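Local coordinates for ThiJ/pfpI family protein (Bacillus anthracis, PDB 3EFE) that is of unconfirmed function but belongs to the DJ-1/PfpI family, whose members include chaperones, glyoxalases and proteases, at residues D18-Y23 with A110-T115. Residues are numbered along the deposited sequence; the frame is centred on the assembly and turned at random.
Sequences DWEYGY and AICGAT
I111, the last residue of strand 107-111, turns its side chain onto the root of E20 in helix 18-30. The CG2 methyl lies 3.8 Å from E20 CB and 3.7 Å from E20 OE1. The other branch has CG1 anti to the backbone N (chi1 -177°), which brings it toward the helix, and CD1, extended beyond it, lies 3.9 Å from the E20 carbonyl O; F172 of helix 169-179 also packs on I111. One residue on, the chain turns sharply at C112, whose phi/psi of 71°/-127° is a strained combination for a residue with a side chain. This strand-cysteine-helix turn has the form of the nucleophile elbow of the DJ-1/PfpI fold, and a first-helix glutamate facing the cysteine is as in relatives such as DJ-1, consistent with an active site here. E20 reaches it with its chain extended beyond CG, CG resting over one face of the W19 indole. The carboxylate ends against the cysteine: OE1 lies 3.3 Å from C112 CB, while OE2 approaches C112 SG at 3.4 Å. OE1 accepts a hydrogen bond from the backbone N of G82, which anchors that end of the carboxylate. Past the cysteine, A114 N bonds to I111 O at 3.2 Å, and a weak bond from T115 N to C112 O follows as helix 113-119 gets under way.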
ATOM      1  N   ASP D  18       1.162   0.624   6.071  1.00 33.80           N
ATOM      2  CA  ASP D  18       1.476   0.037   4.764  1.00 34.56           C
ATOM      3  C   ASP D  18       0.762   0.653   3.584  1.00 34.15           C
ATOM      4  O   ASP D  18       1.332   0.747   2.477  1.00 33.46           O
ATOM      5  CB  ASP D  18       1.125  -1.466   4.736  1.00 35.40           C
ATOM      6  CG  ASP D  18       1.844  -2.266   5.854  1.00 35.18           C
ATOM      7  OD1 ASP D  18       2.680  -3.135   5.568  1.00 36.10           O
ATOM      8  OD2 ASP D  18       1.560  -2.000   7.012  1.00 38.31           O
ATOM      9  N   TRP D  19      -0.470   1.089   3.807  1.00 33.32           N
ATOM     10  CA  TRP D  19      -1.275   1.546   2.704  1.00 33.33           C
ATOM     11  C   TRP D  19      -0.821   2.929   2.286  1.00 33.09           C
ATOM     12  O   TRP D  19      -1.182   3.379   1.227  1.00 32.67           O
ATOM     13  CB  TRP D  19      -2.751   1.481   3.027  1.00 33.22           C
ATOM     14  CG  TRP D  19      -3.173   2.483   3.937  1.00 34.12           C
ATOM     15  CD1 TRP D  19      -3.645   3.708   3.620  1.00 32.47           C
ATOM     16  CD2 TRP D  19      -3.140   2.410   5.351  1.00 35.26           C
ATOM     17  NE1 TRP D  19      -3.910   4.382   4.710  1.00 32.06           N
ATOM     18  CE2 TRP D  19      -3.593   3.632   5.812  1.00 32.58           C
ATOM     19  CE3 TRP D  19      -2.691   1.441   6.276  1.00 35.25           C
ATOM     20  CZ2 TRP D  19      -3.693   3.935   7.165  1.00 33.64           C
ATOM     21  CZ3 TRP D  19      -2.811   1.713   7.600  1.00 35.02           C
ATOM     22  CH2 TRP D  19      -3.287   2.969   8.047  1.00 35.74           C
ATOM     23  N   GLU D  20       0.034   3.573   3.086  1.00 33.59           N
ATOM     24  CA  GLU D  20       0.230   5.028   2.946  1.00 33.18           C
ATOM     25  C   GLU D  20       1.374   5.333   1.945  1.00 33.17           C
ATOM     26  O   GLU D  20       1.346   6.358   1.256  1.00 34.05           O
ATOM     27  CB  GLU D  20       0.410   5.697   4.295  1.00 32.79           C
ATOM     28  CG  GLU D  20      -0.902   5.818   5.011  1.00 33.38           C
ATOM     29  CD  GLU D  20      -0.829   6.393   6.332  1.00 33.61           C
ATOM     30  OE1 GLU D  20       0.279   6.798   6.774  1.00 30.31           O
ATOM     31  OE2 GLU D  20      -1.933   6.486   6.945  1.00 39.86           O
ATOM     32  N   TYR D  21       2.314   4.417   1.818  1.00 32.50           N
ATOM     33  CA  TYR D  21       3.526   4.605   0.960  1.00 32.63           C
ATOM     34  C   TYR D  21       3.589   3.670  -0.219  1.00 32.29           C
ATOM     35  O   TYR D  21       4.421   3.880  -1.046  1.00 33.26           O
ATOM     36  CB  TYR D  21       4.878   4.556   1.746  1.00 31.31           C
ATOM     37  CG  TYR D  21       4.975   3.321   2.518  1.00 33.50           C
ATOM     38  CD1 TYR D  21       5.288   2.117   1.896  1.00 34.97           C
ATOM     39  CD2 TYR D  21       4.581   3.287   3.874  1.00 33.75           C
ATOM     40  CE1 TYR D  21       5.261   0.942   2.611  1.00 35.80           C
ATOM     41  CE2 TYR D  21       4.585   2.123   4.562  1.00 31.61           C
ATOM     42  CZ  TYR D  21       4.934   0.976   3.951  1.00 31.35           C
ATOM     43  OH  TYR D  21       4.918  -0.176   4.636  1.00 31.22           O
ATOM     44  N   GLY D  22       2.663   2.725  -0.353  1.00 32.57           N
ATOM     45  CA  GLY D  22       2.779   1.640  -1.322  1.00 32.44           C
ATOM     46  C   GLY D  22       2.801   1.999  -2.805  1.00 31.93           C
ATOM     47  O   GLY D  22       3.609   1.496  -3.544  1.00 32.48           O
ATOM     48  N   TYR D  23       1.840   2.815  -3.218  1.00 31.98           N
ATOM     49  CA  TYR D  23       1.789   3.454  -4.523  1.00 31.38           C
ATOM     50  C   TYR D  23       3.058   4.239  -4.837  1.00 31.53           C
ATOM     51  O   TYR D  23       3.681   4.075  -5.914  1.00 32.54           O
ATOM     52  CB  TYR D  23       0.619   4.431  -4.555  1.00 31.23           C
ATOM     53  CG  TYR D  23      -0.833   3.861  -4.571  1.00 31.63           C
ATOM     54  CD1 TYR D  23      -1.269   3.065  -5.607  1.00 29.59           C
ATOM     55  CD2 TYR D  23      -1.754   4.196  -3.570  1.00 30.57           C
ATOM     56  CE1 TYR D  23      -2.536   2.613  -5.659  1.00 30.47           C
ATOM     57  CE2 TYR D  23      -3.062   3.702  -3.585  1.00 28.45           C
ATOM     58  CZ  TYR D  23      -3.438   2.923  -4.646  1.00 34.67           C
ATOM     59  OH  TYR D  23      -4.709   2.423  -4.739  1.00 34.80           O
ATOM     60  N   ALA D 110       5.434  13.851   3.891  1.00 35.86           N
ATOM     61  CA  ALA D 110       4.885  13.355   5.190  1.00 34.75           C
ATOM     62  C   ALA D 110       3.423  13.023   5.046  1.00 33.51           C
ATOM     63  O   ALA D 110       2.663  13.786   4.503  1.00 33.69           O
ATOM     64  CB  ALA D 110       5.009  14.410   6.278  1.00 34.92           C
ATOM     65  N   ILE D 111       3.001  11.888   5.536  1.00 33.70           N
ATOM     66  CA  ILE D 111       1.602  11.477   5.378  1.00 32.95           C
ATOM     67  C   ILE D 111       1.158  11.104   6.798  1.00 35.33           C
ATOM     68  O   ILE D 111       1.919  10.550   7.582  1.00 35.65           O
ATOM     69  CB  ILE D 111       1.392  10.342   4.321  1.00 32.68           C
ATOM     70  CG1 ILE D 111      -0.079  10.026   4.164  1.00 30.74           C
ATOM     71  CG2 ILE D 111       2.266   9.007   4.634  1.00 32.65           C
ATOM     72  CD1 ILE D 111      -0.446   9.451   2.869  1.00 27.01           C
ATOM     73  N   CYS D 112      -0.031  11.557   7.142  1.00 36.84           N
ATOM     74  CA  CYS D 112      -0.778  11.049   8.251  1.00 37.29           C
ATOM     75  C   CYS D 112      -0.133  11.478   9.566  1.00 36.60           C
ATOM     76  O   CYS D 112       0.128  12.635   9.726  1.00 35.51           O
ATOM     77  CB  CYS D 112      -0.994   9.551   8.087  1.00 37.70           C
ATOM     78  SG  CYS D 112      -2.189   8.819   9.340  1.00 40.76           S
ATOM     79  N   GLY D 113       0.164  10.586  10.486  1.00 36.37           N
ATOM     80  CA  GLY D 113       0.782  11.020  11.750  1.00 36.91           C
ATOM     81  C   GLY D 113       2.167  11.617  11.596  1.00 37.55           C
ATOM     82  O   GLY D 113       2.609  12.305  12.483  1.00 37.01           O
ATOM     83  N   ALA D 114       2.888  11.356  10.479  1.00 38.02           N
ATOM     84  CA  ALA D 114       4.181  12.069  10.264  1.00 37.46           C
ATOM     85  C   ALA D 114       3.993  13.614  10.150  1.00 37.41           C
ATOM     86  O   ALA D 114       4.822  14.395  10.537  1.00 36.86           O
ATOM     87  CB  ALA D 114       4.931  11.485   9.091  1.00 36.97           C
ATOM     88  N   THR D 115       2.883  14.009   9.585  1.00 37.58           N
ATOM     89  CA  THR D 115       2.394  15.393   9.492  1.00 40.16           C
ATOM     90  C   THR D 115       2.289  16.134  10.848  1.00 41.60           C
ATOM     91  O   THR D 115       2.763  17.278  10.990  1.00 42.42           O
ATOM     92  CB  THR D 115       1.028  15.247   8.835  1.00 40.00           C
ATOM     93  OG1 THR D 115       1.145  15.464   7.428  1.00 41.19           O
ATOM     94  CG2 THR D 115       0.087  15.999   9.403  1.00 38.53           C
TER